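Local atomic coordinates of fatty acid/retinol binding protein protein 7, isoform A, confirmed BY transcript evidence (Caenorhabditis elegans, PDB entry 2W9Y), a protein that probably binds and carries small lipids, namely fatty acids such as oleic acid and retinoids, as a secreted all-helical protein of the nematode FAR family. Residues F15-T18 with E19-E22; S25-T28 with A29-P33; P33-H36 with E37-K41; H59-L62 with G63-L66; A67-L70 with E71-K75. One frame throughout, in Å; residues are numbered along the deposited sequence.

Interaction 1: F15-T18 with E19-E22; sequences FFPT and EQLE
Phe16 sets its CB against the branched end of Leu21, 3.7 Å from Leu21 CG, and the two side chains meet at about a right angle. Leu21 folds back to this place because its CG stands beside its own backbone N (chi1 -70°), and its CD2 then reaches the ring of Phe16 at CD2, 3.7 Å away. Gln20 approaches the same ring atom through its CB; its amide is turned 86° from the ring plane, so the two flat groups do not stack. Pro17 occupies the N-cap position just before helix 18-26, and the contact is the first turn of that helix folding against the residues that lead into it. The shorter backbone bond here runs from Glu22 N to Thr18 O (2.8 Å), while that from Leu21 N to Pro17 O is weak. Against the proline ring lies Gln20, bent at its second torsion (chi2 85°), with OE1 3.4 Å from Pro17 CB. The amide nitrogen turns elsewhere, to Asn73. Glu19 also curls back, its CD 3.7 Å from Pro17 CB, and its carboxylate is taken by Arg76 and Asn73. Thr18 divides its branches: OG1 pairs with Asp137, whereas CG2 touches the carboxylate of Glu22, 3.4 Å from OE2, at the end of an extended chain that crosses it obliquely.

Interaction 2: S25-T28 with A29-P33; sequences SSIT and ADEKP
Thr28 turns OG1 in between its own backbone N and carbonyl carbon (chi1 59°), and Glu31 keeps CG beside its backbone N (chi1 -75°) with the chain extended beyond; together these torsions bring hydroxyl and carboxylate within reach of each other's backbone. Thr28 N donates to Glu31 OE1 at 2.9 Å, arriving from above the carboxylate plane. In return Glu31 N donates to Thr28 OG1 (3.2 Å), the reciprocal pattern of a capping box, in the turn that leads toward helix 32-39. The hydroxyl proton goes to Asp30 OD1 at 2.8 Å, the two side chains lying side by side. Lys32 N binds Thr28 O, a regular backbone bond of 3.2 Å. With a valine here OG1 would be gone, and the amide of Glu31 and the carboxylate of Asp30 would probably both be left without this partner. On the apolar side Ile27 CG2 rests against Lys32, 3.7 Å from its CB, while the lysine amine runs off to Ala2 O. The carboxylate of Glu31 also faces Arg65. Thr28 OG1 thus donates one bond and accepts another, while Glu31 OE1 accepts the amide of Thr28, which ties the turn together from both ends.

Interaction 3: P33-H36 with E37-K41; sequences PVLH and EVFQK
Phe39 lays one face of its ring over Leu35, whose CB sits 4.0 Å above the ring plane and is displaced toward the rim. Farther out, Leu35 CD2 approaches Phe39 CZ at 3.9 Å, and the side chains run alongside each other, pointing the same way. The ring is brought back along the helix because its CG stands beside the backbone N (chi1 -65°), and a second torsion of only -9° turns the face toward the preceding turn. Leu35 O faces it too, 3.3 Å from Phe39 CG, while accepting the backbone N-H of Phe39 at 2.8 Å. If an alanine stood in place of the phenylalanine, Leu35 would probably lose the cover along its flank and a gap would open toward Cys100 and Thr103. On another flank His36 and Gln40 meet loosely, ring and amide planes 70° apart, with His36 CE1 4.0 Å from Gln40 OE1. Val38 turns CG2 to Val34 O at 3.5 Å, and Glu37 stretches away to Lys58. The i to i+4 pairing is that of an alpha-helix, here an amphipathic one: Leu35 and Phe39 touch helix 82-104, Val34 and Val38 helix 51-58, and His36, Glu37 and Gln40 lie on the more exposed side.

Interaction 4: H59-L62 with G63-L66; sequences HPEL and GKRL
His59 O accepts Gly63 N at 3.0 Å, and the i to i+4 bonds continue from Lys64 to Pro60, Arg65 to Glu61 and Leu66 to Leu62, so the segments form the first turns of helix 60-75. His59 is the N-cap: with CG anti to the backbone N (chi1 -162°), its ring swings over the helix start and ND1 accepts the N-H of Leu62 at 2.9 Å, the donor lying 27° out of the ring plane. Leu62 puts CD1 against one face of the Arg65 guanidinium, 3.7 Å above its plane and off toward the rim. The arginine is bent at its third torsion, and its NH1 and NH2 reach Ser26 and Glu31. Glu61 runs alongside Lys64 with OE1 3.3 Å from CE, but Lys64 NZ is 4.6 Å from Glu61 OE1. A water instead joins Glu61 to Arg65, donating to OE1 at 2.6 Å and accepting from NE at 3.1 Å. Because ND1 of His59 accepts a hydrogen bond, it probably carries no proton of its own; for Arg65, the water on NE, Ser26 on NH1 and the leucine methyl over one face are likely to limit its freedom to turn.

Interaction 5: A67-L70 with E71-K75; sequences ATVL and EGNKK
Asn73 meets Val69 one turn earlier, its backbone N donating to Val69 O at 3.0 Å while its side-chain CG lies 3.5 Å from the same oxygen. The amide nitrogen is also near, yet at a poor angle, and it makes no bond to that carbonyl; its approach to Val69 CG1, at 4.3 Å, is loose. One residue on, Leu70 O is brushed by the chain of Lys74, whose CG is 3.3 Å away, and takes only a weak bond from the backbone N of that lysine. Glu71 N binds Ala67 O at 3.0 Å, and Gly72 N meets Thr68 O at a like length, so the four carbonyls of 67-70 are each followed by a donor four residues later.

This is the C-terminal part of helix 60-75, a surface-lying run whose Val69 and Asn73 face helix 18-26 while Ala67 and Leu70 touch Ile52 of helix 51-58. Glu71 and Lys74 form a salt bridge on the exposed flank: NZ reaches OE1 at 3.2 Å on the syn side, tilted 31° from the carboxylate plane. The glutamate is bent at its second torsion (chi2 63°), whereas the lysine comes extended.

With CG beside the backbone N (chi1 -76°), Asn73 turns its amide to the next layer, where Gln20 meets OD1 and Glu19 meets ND2. Pro17 lies against the same side chain. Thr68 OG1, farther back, turns to Lys64 O in a weak bond.

In the fold
Interactions 2, 3 and 4 gather at one end of the bundle, where Ile27, Leu35 and Leu62 pack together; the centres of interactions 2 and 4 lie about 11 Å apart. Interactions 1 and 5 sit nearer the centre of the chain and meet through polar side chains, Gln20 NE2 lying 2.9 Å from Asn73 OD1. Helix 18-26 begins in interaction 1 and closes in interaction 2; helix 32-39 links interactions 2 and 3, and helix 60-75 carries 4 then 5. Interactions 1 to 4 are partly buried, whereas 5 is a surface contact. Side-chain-to-amide capping bonds appear in 4 and, in a capping-box pattern, in 2; apolar pairing prevails in 3, and only in 5 does a salt bridge form within the described segments themselves.

Interaction 1: F15-T18 with E19-E22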
loop_
_atom_site.group_PDB
_atom_site.type_symbol
_atom_site.label_atom_id
_atom_site.label_comp_id
_atom_site.label_asym_id
_atom_site.label_seq_id
_atom_site.Cartn_x
_atom_site.Cartn_y
_atom_site.Cartn_z
ATOM N N PHE A 15 7.699 1.308 4.488
ATOM C CA PHE A 15 6.514 2.160 4.400
ATOM C C PHE A 15 5.155 1.402 4.322
ATOM O O PHE A 15 4.108 2.032 4.337
ATOM C CB PHE A 15 6.614 3.086 3.157
ATOM C CG PHE A 15 7.634 4.124 3.321
ATOM C CD1 PHE A 15 7.419 5.180 4.209
ATOM C CD2 PHE A 15 8.842 4.031 2.675
ATOM C CE1 PHE A 15 8.415 6.146 4.428
ATOM C CE2 PHE A 15 9.815 5.031 2.824
ATOM C CZ PHE A 15 9.615 6.065 3.695
ATOM N N PHE A 16 5.174 0.077 4.187
ATOM C CA PHE A 16 3.931 -0.679 3.968
ATOM C C PHE A 16 3.060 -0.692 5.257
ATOM O O PHE A 16 3.555 -1.088 6.293
ATOM C CB PHE A 16 4.230 -2.166 3.557
ATOM C CG PHE A 16 4.226 -2.385 2.057
ATOM C CD1 PHE A 16 5.166 -1.749 1.207
ATOM C CD2 PHE A 16 3.251 -3.164 1.482
ATOM C CE1 PHE A 16 5.111 -1.928 -0.174
ATOM C CE2 PHE A 16 3.197 -3.369 0.124
ATOM C CZ PHE A 16 4.119 -2.746 -0.717
ATOM N N PRO A 17 1.803 -0.236 5.178
ATOM C CA PRO A 17 0.908 -0.519 6.346
ATOM C C PRO A 17 0.718 -2.010 6.557
ATOM O O PRO A 17 0.829 -2.797 5.616
ATOM C CB PRO A 17 -0.423 0.114 5.948
ATOM C CG PRO A 17 -0.035 1.233 4.896
ATOM C CD PRO A 17 1.095 0.565 4.123
ATOM N N THR A 18 0.460 -2.392 7.802
ATOM C CA THR A 18 0.241 -3.792 8.204
ATOM C C THR A 18 -0.827 -4.460 7.360
ATOM O O THR A 18 -0.627 -5.639 6.876
ATOM C CB THR A 18 -0.037 -3.925 9.719
ATOM O OG1 THR A 18 1.192 -3.569 10.410
ATOM C CG2 THR A 18 -0.348 -5.422 10.073
ATOM N N GLU A 19 -1.906 -3.708 7.112
ATOM C CA GLU A 19 -3.004 -4.298 6.391
ATOM C C GLU A 19 -2.624 -4.681 4.934
ATOM O O GLU A 19 -3.060 -5.737 4.461
ATOM C CB GLU A 19 -4.268 -3.436 6.444
ATOM C CG GLU A 19 -4.053 -1.938 5.998
ATOM C CD GLU A 19 -3.721 -0.983 7.169
ATOM O OE1 GLU A 19 -4.125 0.237 7.096
ATOM O OE2 GLU A 19 -3.045 -1.412 8.144
ATOM N N GLN A 20 -1.803 -3.878 4.250
ATOM C CA GLN A 20 -1.324 -4.273 2.910
ATOM C C GLN A 20 -0.500 -5.547 2.991
ATOM O O GLN A 20 -0.661 -6.399 2.137
ATOM C CB GLN A 20 -0.498 -3.175 2.194
ATOM C CG GLN A 20 -1.313 -2.277 1.186
ATOM C CD GLN A 20 -2.018 -1.105 1.899
ATOM O OE1 GLN A 20 -2.016 -0.992 3.125
ATOM N NE2 GLN A 20 -2.625 -0.248 1.126
ATOM N N LEU A 21 0.396 -5.653 3.987
ATOM C CA LEU A 21 1.273 -6.817 4.088
ATOM C C LEU A 21 0.475 -8.051 4.438
ATOM O O LEU A 21 0.747 -9.131 3.872
ATOM C CB LEU A 21 2.362 -6.587 5.153
ATOM C CG LEU A 21 3.416 -5.555 4.762
ATOM C CD1 LEU A 21 4.408 -5.165 5.932
ATOM C CD2 LEU A 21 4.261 -6.051 3.590
ATOM N N GLU A 22 -0.506 -7.918 5.331
ATOM C CA GLU A 22 -1.310 -9.078 5.743
ATOM C C GLU A 22 -2.133 -9.506 4.578
ATOM O O GLU A 22 -2.281 -10.734 4.353
ATOM C CB GLU A 22 -2.257 -8.753 6.937
ATOM C CG GLU A 22 -1.494 -8.640 8.303
ATOM C CD GLU A 22 -2.382 -8.178 9.472
ATOM O OE1 GLU A 22 -3.467 -7.598 9.256
ATOM O OE2 GLU A 22 -1.991 -8.375 10.628
#

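Interaction 2: S25-T28 with A29-P33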
loop_
_atom_site.group_PDB
_atom_site.type_symbol
_atom_site.label_atom_id
_atom_site.label_comp_id
_atom_site.label_asym_id
_atom_site.label_seq_id
_atom_site.Cartn_x
_atom_site.Cartn_y
_atom_site.Cartn_z
ATOM N N SER A 25 0.273 -11.422 2.134
ATOM C CA SER A 25 0.546 -12.748 2.699
ATOM C C SER A 25 -0.583 -13.738 2.516
ATOM O O SER A 25 -0.356 -14.960 2.385
ATOM C CB SER A 25 0.761 -12.617 4.212
ATOM O OG SER A 25 2.054 -12.128 4.452
ATOM N N SER A 26 -1.794 -13.221 2.522
ATOM C CA SER A 26 -2.973 -14.038 2.494
ATOM C C SER A 26 -3.236 -14.589 1.098
ATOM O O SER A 26 -3.981 -15.567 0.987
ATOM C CB SER A 26 -4.201 -13.263 2.997
ATOM O OG SER A 26 -4.822 -12.489 1.961
ATOM N N ILE A 27 -2.686 -13.969 0.037
ATOM C CA ILE A 27 -3.031 -14.305 -1.343
ATOM C C ILE A 27 -2.587 -15.735 -1.622
ATOM O O ILE A 27 -1.402 -16.046 -1.497
ATOM C CB ILE A 27 -2.264 -13.400 -2.367
ATOM C CG1 ILE A 27 -2.622 -11.920 -2.205
ATOM C CG2 ILE A 27 -2.556 -13.790 -3.817
ATOM C CD1 ILE A 27 -4.104 -11.683 -1.997
ATOM N N THR A 28 -3.531 -16.587 -2.017
ATOM C CA THR A 28 -3.242 -17.987 -2.360
ATOM C C THR A 28 -2.781 -18.093 -3.804
ATOM O O THR A 28 -2.849 -17.121 -4.581
ATOM C CB THR A 28 -4.524 -18.847 -2.220
ATOM O OG1 THR A 28 -5.526 -18.316 -3.097
ATOM C CG2 THR A 28 -5.076 -18.876 -0.802
ATOM N N ALA A 29 -2.366 -19.296 -4.214
ATOM C CA ALA A 29 -1.799 -19.432 -5.535
ATOM C C ALA A 29 -2.894 -19.216 -6.561
ATOM O O ALA A 29 -2.608 -18.711 -7.681
ATOM C CB ALA A 29 -1.174 -20.841 -5.729
ATOM N N ASP A 30 -4.130 -19.594 -6.220
ATOM C CA ASP A 30 -5.219 -19.378 -7.220
ATOM C C ASP A 30 -5.775 -17.935 -7.218
ATOM O O ASP A 30 -6.372 -17.497 -8.225
ATOM C CB ASP A 30 -6.370 -20.369 -7.059
ATOM C CG ASP A 30 -7.110 -20.185 -5.769
ATOM O OD1 ASP A 30 -6.502 -20.406 -4.725
ATOM O OD2 ASP A 30 -8.300 -19.783 -5.776
ATOM N N GLU A 31 -5.521 -17.201 -6.128
ATOM C CA GLU A 31 -5.931 -15.776 -6.028
ATOM C C GLU A 31 -5.049 -14.781 -6.780
ATOM O O GLU A 31 -5.543 -13.800 -7.363
ATOM C CB GLU A 31 -6.024 -15.374 -4.573
ATOM C CG GLU A 31 -7.301 -15.966 -3.887
ATOM C CD GLU A 31 -7.216 -15.861 -2.388
ATOM O OE1 GLU A 31 -6.189 -15.378 -1.857
ATOM O OE2 GLU A 31 -8.174 -16.240 -1.686
ATOM N N LYS A 32 -3.738 -15.035 -6.777
ATOM C CA LYS A 32 -2.827 -14.123 -7.433
ATOM C C LYS A 32 -3.200 -13.868 -8.909
ATOM O O LYS A 32 -3.191 -12.733 -9.356
ATOM C CB LYS A 32 -1.376 -14.587 -7.277
ATOM C CG LYS A 32 -0.416 -13.552 -7.785
ATOM C CD LYS A 32 1.026 -13.963 -7.579
ATOM C CE LYS A 32 1.982 -13.017 -8.276
ATOM N NZ LYS A 32 3.352 -13.623 -8.255
ATOM N N PRO A 33 -3.540 -14.929 -9.673
ATOM C CA PRO A 33 -3.829 -14.668 -11.080
ATOM C C PRO A 33 -5.095 -13.817 -11.260
ATOM O O PRO A 33 -5.239 -13.174 -12.291
ATOM C CB PRO A 33 -4.052 -16.067 -11.691
ATOM C CG PRO A 33 -3.406 -16.998 -10.784
ATOM C CD PRO A 33 -3.308 -16.353 -9.379
#

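Interaction 3: P33-H36 with E37-K41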
loop_
_atom_site.group_PDB
_atom_site.type_symbol
_atom_site.label_atom_id
_atom_site.label_comp_id
_atom_site.label_asym_id
_atom_site.label_seq_id
_atom_site.Cartn_x
_atom_site.Cartn_y
_atom_site.Cartn_z
ATOM N N PRO A 33 -3.540 -14.929 -9.673
ATOM C CA PRO A 33 -3.829 -14.668 -11.080
ATOM C C PRO A 33 -5.095 -13.817 -11.260
ATOM O O PRO A 33 -5.239 -13.174 -12.291
ATOM C CB PRO A 33 -4.052 -16.067 -11.691
ATOM C CG PRO A 33 -3.406 -16.998 -10.784
ATOM C CD PRO A 33 -3.308 -16.353 -9.379
ATOM N N VAL A 34 -6.010 -13.858 -10.288
ATOM C CA VAL A 34 -7.189 -12.952 -10.327
ATOM C C VAL A 34 -6.693 -11.508 -10.239
ATOM O O VAL A 34 -7.074 -10.661 -11.039
ATOM C CB VAL A 34 -8.197 -13.208 -9.179
ATOM C CG1 VAL A 34 -9.363 -12.149 -9.188
ATOM C CG2 VAL A 34 -8.754 -14.632 -9.226
ATOM N N LEU A 35 -5.785 -11.216 -9.314
ATOM C CA LEU A 35 -5.283 -9.832 -9.210
ATOM C C LEU A 35 -4.509 -9.444 -10.459
ATOM O O LEU A 35 -4.628 -8.341 -10.955
ATOM C CB LEU A 35 -4.327 -9.712 -7.988
ATOM C CG LEU A 35 -5.088 -9.979 -6.664
ATOM C CD1 LEU A 35 -4.155 -9.937 -5.460
ATOM C CD2 LEU A 35 -6.297 -8.949 -6.523
ATOM N N HIS A 36 -3.690 -10.362 -10.952
ATOM C CA HIS A 36 -2.938 -10.141 -12.180
ATOM C C HIS A 36 -3.872 -9.760 -13.306
ATOM O O HIS A 36 -3.672 -8.734 -13.944
ATOM C CB HIS A 36 -2.177 -11.461 -12.559
ATOM C CG HIS A 36 -1.109 -11.283 -13.592
ATOM N ND1 HIS A 36 -1.381 -11.157 -14.934
ATOM C CD2 HIS A 36 0.234 -11.269 -13.480
ATOM C CE1 HIS A 36 -0.257 -11.017 -15.608
ATOM N NE2 HIS A 36 0.746 -11.101 -14.751
ATOM N N GLU A 37 -4.863 -10.597 -13.605
ATOM C CA GLU A 37 -5.794 -10.279 -14.707
ATOM C C GLU A 37 -6.433 -8.867 -14.550
ATOM O O GLU A 37 -6.561 -8.073 -15.519
ATOM C CB GLU A 37 -6.849 -11.400 -14.781
ATOM C CG GLU A 37 -7.774 -11.485 -16.000
ATOM C CD GLU A 37 -8.914 -12.520 -15.794
ATOM O OE1 GLU A 37 -8.803 -13.382 -14.878
ATOM O OE2 GLU A 37 -9.920 -12.485 -16.559
ATOM N N VAL A 38 -6.826 -8.517 -13.351
ATOM C CA VAL A 38 -7.544 -7.255 -13.180
ATOM C C VAL A 38 -6.609 -6.096 -13.251
ATOM O O VAL A 38 -6.925 -5.116 -13.948
ATOM C CB VAL A 38 -8.303 -7.168 -11.837
ATOM C CG1 VAL A 38 -8.847 -5.734 -11.636
ATOM C CG2 VAL A 38 -9.427 -8.142 -11.851
ATOM N N PHE A 39 -5.457 -6.179 -12.567
ATOM C CA PHE A 39 -4.517 -5.036 -12.477
ATOM C C PHE A 39 -3.875 -4.789 -13.844
ATOM O O PHE A 39 -3.518 -3.672 -14.165
ATOM C CB PHE A 39 -3.383 -5.231 -11.445
ATOM C CG PHE A 39 -3.828 -5.325 -10.006
ATOM C CD1 PHE A 39 -5.151 -5.049 -9.613
ATOM C CD2 PHE A 39 -2.905 -5.692 -9.024
ATOM C CE1 PHE A 39 -5.542 -5.174 -8.264
ATOM C CE2 PHE A 39 -3.264 -5.806 -7.699
ATOM C CZ PHE A 39 -4.596 -5.532 -7.298
ATOM N N GLN A 40 -3.751 -5.835 -14.653
ATOM C CA GLN A 40 -3.129 -5.718 -15.992
ATOM C C GLN A 40 -3.970 -4.820 -16.939
ATOM O O GLN A 40 -3.462 -4.296 -17.961
ATOM C CB GLN A 40 -2.894 -7.113 -16.604
ATOM C CG GLN A 40 -1.829 -7.225 -17.718
ATOM C CD GLN A 40 -1.916 -8.597 -18.448
ATOM O OE1 GLN A 40 -2.841 -9.372 -18.183
ATOM N NE2 GLN A 40 -0.961 -8.887 -19.363
ATOM N N LYS A 41 -5.248 -4.654 -16.600
ATOM C CA LYS A 41 -6.102 -3.732 -17.335
ATOM C C LYS A 41 -5.744 -2.269 -17.040
ATOM O O LYS A 41 -5.982 -1.398 -17.875
ATOM C CB LYS A 41 -7.586 -4.019 -17.079
ATOM C CG LYS A 41 -8.089 -5.326 -17.754
ATOM C CD LYS A 41 -9.629 -5.481 -17.642
ATOM C CE LYS A 41 -10.417 -4.323 -18.323
ATOM N NZ LYS A 41 -11.884 -4.609 -18.506
#

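Interaction 4: H59-L62 with G63-L66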
loop_
_atom_site.group_PDB
_atom_site.type_symbol
_atom_site.label_atom_id
_atom_site.label_comp_id
_atom_site.label_asym_id
_atom_site.label_seq_id
_atom_site.Cartn_x
_atom_site.Cartn_y
_atom_site.Cartn_z
ATOM N N HIS A 59 -13.978 -12.743 -7.908
ATOM C CA HIS A 59 -13.664 -13.459 -6.682
ATOM C C HIS A 59 -14.137 -12.597 -5.477
ATOM O O HIS A 59 -13.406 -11.689 -5.007
ATOM C CB HIS A 59 -12.157 -13.644 -6.585
ATOM C CG HIS A 59 -11.762 -14.702 -5.608
ATOM N ND1 HIS A 59 -12.013 -14.600 -4.256
ATOM C CD2 HIS A 59 -11.169 -15.904 -5.792
ATOM C CE1 HIS A 59 -11.571 -15.683 -3.637
ATOM N NE2 HIS A 59 -11.042 -16.489 -4.547
ATOM N N PRO A 60 -15.362 -12.846 -5.002
ATOM C CA PRO A 60 -15.983 -12.006 -3.981
ATOM C C PRO A 60 -15.119 -11.894 -2.780
ATOM O O PRO A 60 -14.941 -10.781 -2.264
ATOM C CB PRO A 60 -17.258 -12.767 -3.649
ATOM C CG PRO A 60 -17.685 -13.225 -5.027
ATOM C CD PRO A 60 -16.380 -13.634 -5.739
ATOM N N GLU A 61 -14.591 -13.024 -2.318
ATOM C CA GLU A 61 -13.854 -13.036 -1.058
ATOM C C GLU A 61 -12.559 -12.293 -1.136
ATOM O O GLU A 61 -12.171 -11.618 -0.190
ATOM C CB GLU A 61 -13.549 -14.491 -0.657
ATOM C CG GLU A 61 -14.788 -15.241 -0.259
ATOM C CD GLU A 61 -15.172 -14.858 1.122
ATOM O OE1 GLU A 61 -14.356 -14.096 1.720
ATOM O OE2 GLU A 61 -16.232 -15.307 1.614
ATOM N N LEU A 62 -11.860 -12.441 -2.262
ATOM C CA LEU A 62 -10.702 -11.633 -2.499
ATOM C C LEU A 62 -11.034 -10.132 -2.471
ATOM O O LEU A 62 -10.272 -9.329 -1.887
ATOM C CB LEU A 62 -10.068 -12.021 -3.858
ATOM C CG LEU A 62 -8.676 -11.534 -4.157
ATOM C CD1 LEU A 62 -7.761 -11.905 -2.971
ATOM C CD2 LEU A 62 -8.189 -12.102 -5.523
ATOM N N GLY A 63 -12.131 -9.737 -3.127
ATOM C CA GLY A 63 -12.523 -8.316 -3.166
ATOM C C GLY A 63 -12.903 -7.770 -1.783
ATOM O O GLY A 63 -12.622 -6.614 -1.439
ATOM N N LYS A 64 -13.555 -8.603 -1.001
ATOM C CA LYS A 64 -13.855 -8.258 0.405
ATOM C C LYS A 64 -12.544 -7.948 1.173
ATOM O O LYS A 64 -12.443 -6.932 1.903
ATOM C CB LYS A 64 -14.641 -9.400 1.111
ATOM C CG LYS A 64 -14.738 -9.225 2.608
ATOM C CD LYS A 64 -15.278 -10.446 3.369
ATOM C CE LYS A 64 -14.143 -11.429 3.719
ATOM N NZ LYS A 64 -13.445 -10.888 4.940
ATOM N N ARG A 65 -11.563 -8.843 1.035
ATOM C CA ARG A 65 -10.254 -8.623 1.695
ATOM C C ARG A 65 -9.522 -7.345 1.188
ATOM O O ARG A 65 -8.964 -6.560 1.998
ATOM C CB ARG A 65 -9.365 -9.877 1.574
ATOM C CG ARG A 65 -9.706 -11.071 2.487
ATOM C CD ARG A 65 -8.499 -12.055 2.335
ATOM N NE ARG A 65 -8.934 -13.031 1.404
ATOM C CZ ARG A 65 -8.202 -13.728 0.564
ATOM N NH1 ARG A 65 -6.880 -13.582 0.431
ATOM N NH2 ARG A 65 -8.862 -14.604 -0.160
ATOM N N LEU A 66 -9.587 -7.087 -0.118
ATOM C CA LEU A 66 -9.022 -5.843 -0.648
ATOM C C LEU A 66 -9.772 -4.606 -0.046
ATOM O O LEU A 66 -9.161 -3.663 0.363
ATOM C CB LEU A 66 -9.129 -5.905 -2.181
ATOM C CG LEU A 66 -8.322 -4.799 -2.857
ATOM C CD1 LEU A 66 -6.906 -4.673 -2.290
ATOM C CD2 LEU A 66 -8.316 -5.067 -4.387
HETATM O O HOH W 1 -11.777 -13.908 2.233
#

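Interaction 5: A67-L70 with E71-K75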
loop_
_atom_site.group_PDB
_atom_site.type_symbol
_atom_site.label_atom_id
_atom_site.label_comp_id
_atom_site.label_asym_id
_atom_site.label_seq_id
_atom_site.Cartn_x
_atom_site.Cartn_y
_atom_site.Cartn_z
ATOM N N ALA A 67 -11.108 -4.610 -0.017
ATOM C CA ALA A 67 -11.887 -3.521 0.597
ATOM C C ALA A 67 -11.494 -3.276 2.051
ATOM O O ALA A 67 -11.509 -2.137 2.528
ATOM C CB ALA A 67 -13.373 -3.819 0.548
ATOM N N THR A 68 -11.166 -4.352 2.755
ATOM C CA THR A 68 -10.736 -4.234 4.164
ATOM C C THR A 68 -9.399 -3.499 4.290
ATOM O O THR A 68 -9.182 -2.701 5.228
ATOM C CB THR A 68 -10.693 -5.688 4.840
ATOM O OG1 THR A 68 -12.045 -6.111 5.079
ATOM C CG2 THR A 68 -9.988 -5.642 6.175
ATOM N N VAL A 69 -8.505 -3.699 3.312
ATOM C CA VAL A 69 -7.251 -2.984 3.318
ATOM C C VAL A 69 -7.567 -1.477 3.176
ATOM O O VAL A 69 -7.084 -0.649 3.947
ATOM C CB VAL A 69 -6.351 -3.396 2.157
ATOM C CG1 VAL A 69 -5.093 -2.594 2.145
ATOM C CG2 VAL A 69 -5.941 -4.886 2.281
ATOM N N LEU A 70 -8.413 -1.115 2.230
ATOM C CA LEU A 70 -8.684 0.303 1.985
ATOM C C LEU A 70 -9.390 0.949 3.170
ATOM O O LEU A 70 -9.127 2.087 3.539
ATOM C CB LEU A 70 -9.489 0.440 0.698
ATOM C CG LEU A 70 -8.637 0.437 -0.613
ATOM C CD1 LEU A 70 -7.781 -0.800 -0.773
ATOM C CD2 LEU A 70 -9.424 0.674 -1.948
ATOM N N GLU A 71 -10.261 0.216 3.808
ATOM C CA GLU A 71 -10.945 0.659 5.035
ATOM C C GLU A 71 -9.943 0.980 6.143
ATOM O O GLU A 71 -10.049 2.007 6.861
ATOM C CB GLU A 71 -11.937 -0.448 5.465
ATOM C CG GLU A 71 -12.816 -0.090 6.695
ATOM C CD GLU A 71 -13.727 1.105 6.416
ATOM O OE1 GLU A 71 -14.047 1.351 5.207
ATOM O OE2 GLU A 71 -14.113 1.793 7.401
ATOM N N GLY A 72 -8.948 0.101 6.254
ATOM C CA GLY A 72 -7.874 0.211 7.209
ATOM C C GLY A 72 -7.010 1.433 7.006
ATOM O O GLY A 72 -6.626 2.123 7.985
ATOM N N ASN A 73 -6.699 1.716 5.751
ATOM C CA ASN A 73 -5.832 2.803 5.388
ATOM C C ASN A 73 -6.519 4.138 5.814
ATOM O O ASN A 73 -5.864 5.109 6.154
ATOM C CB ASN A 73 -5.593 2.828 3.869
ATOM C CG ASN A 73 -4.630 1.785 3.345
ATOM O OD1 ASN A 73 -4.413 1.764 2.131
ATOM N ND2 ASN A 73 -4.015 0.968 4.205
ATOM N N LYS A 74 -7.856 4.160 5.809
ATOM C CA LYS A 74 -8.567 5.444 6.020
ATOM C C LYS A 74 -8.285 6.001 7.354
ATOM O O LYS A 74 -8.057 7.222 7.477
ATOM C CB LYS A 74 -10.094 5.243 5.901
ATOM C CG LYS A 74 -10.560 4.942 4.503
ATOM C CD LYS A 74 -12.115 4.738 4.479
ATOM C CE LYS A 74 -12.575 4.226 3.107
ATOM N NZ LYS A 74 -14.018 3.848 3.173
ATOM N N LYS A 75 -8.270 5.127 8.354
ATOM C CA LYS A 75 -8.146 5.540 9.749
ATOM C C LYS A 75 -6.841 6.320 9.882
ATOM O O LYS A 75 -6.722 7.220 10.714
ATOM C CB LYS A 75 -8.136 4.299 10.664
ATOM C CG LYS A 75 -7.997 4.675 12.103
ATOM C CD LYS A 75 -8.566 3.657 13.098
ATOM C CE LYS A 75 -8.643 4.315 14.482
ATOM N NZ LYS A 75 -9.892 5.081 14.843
#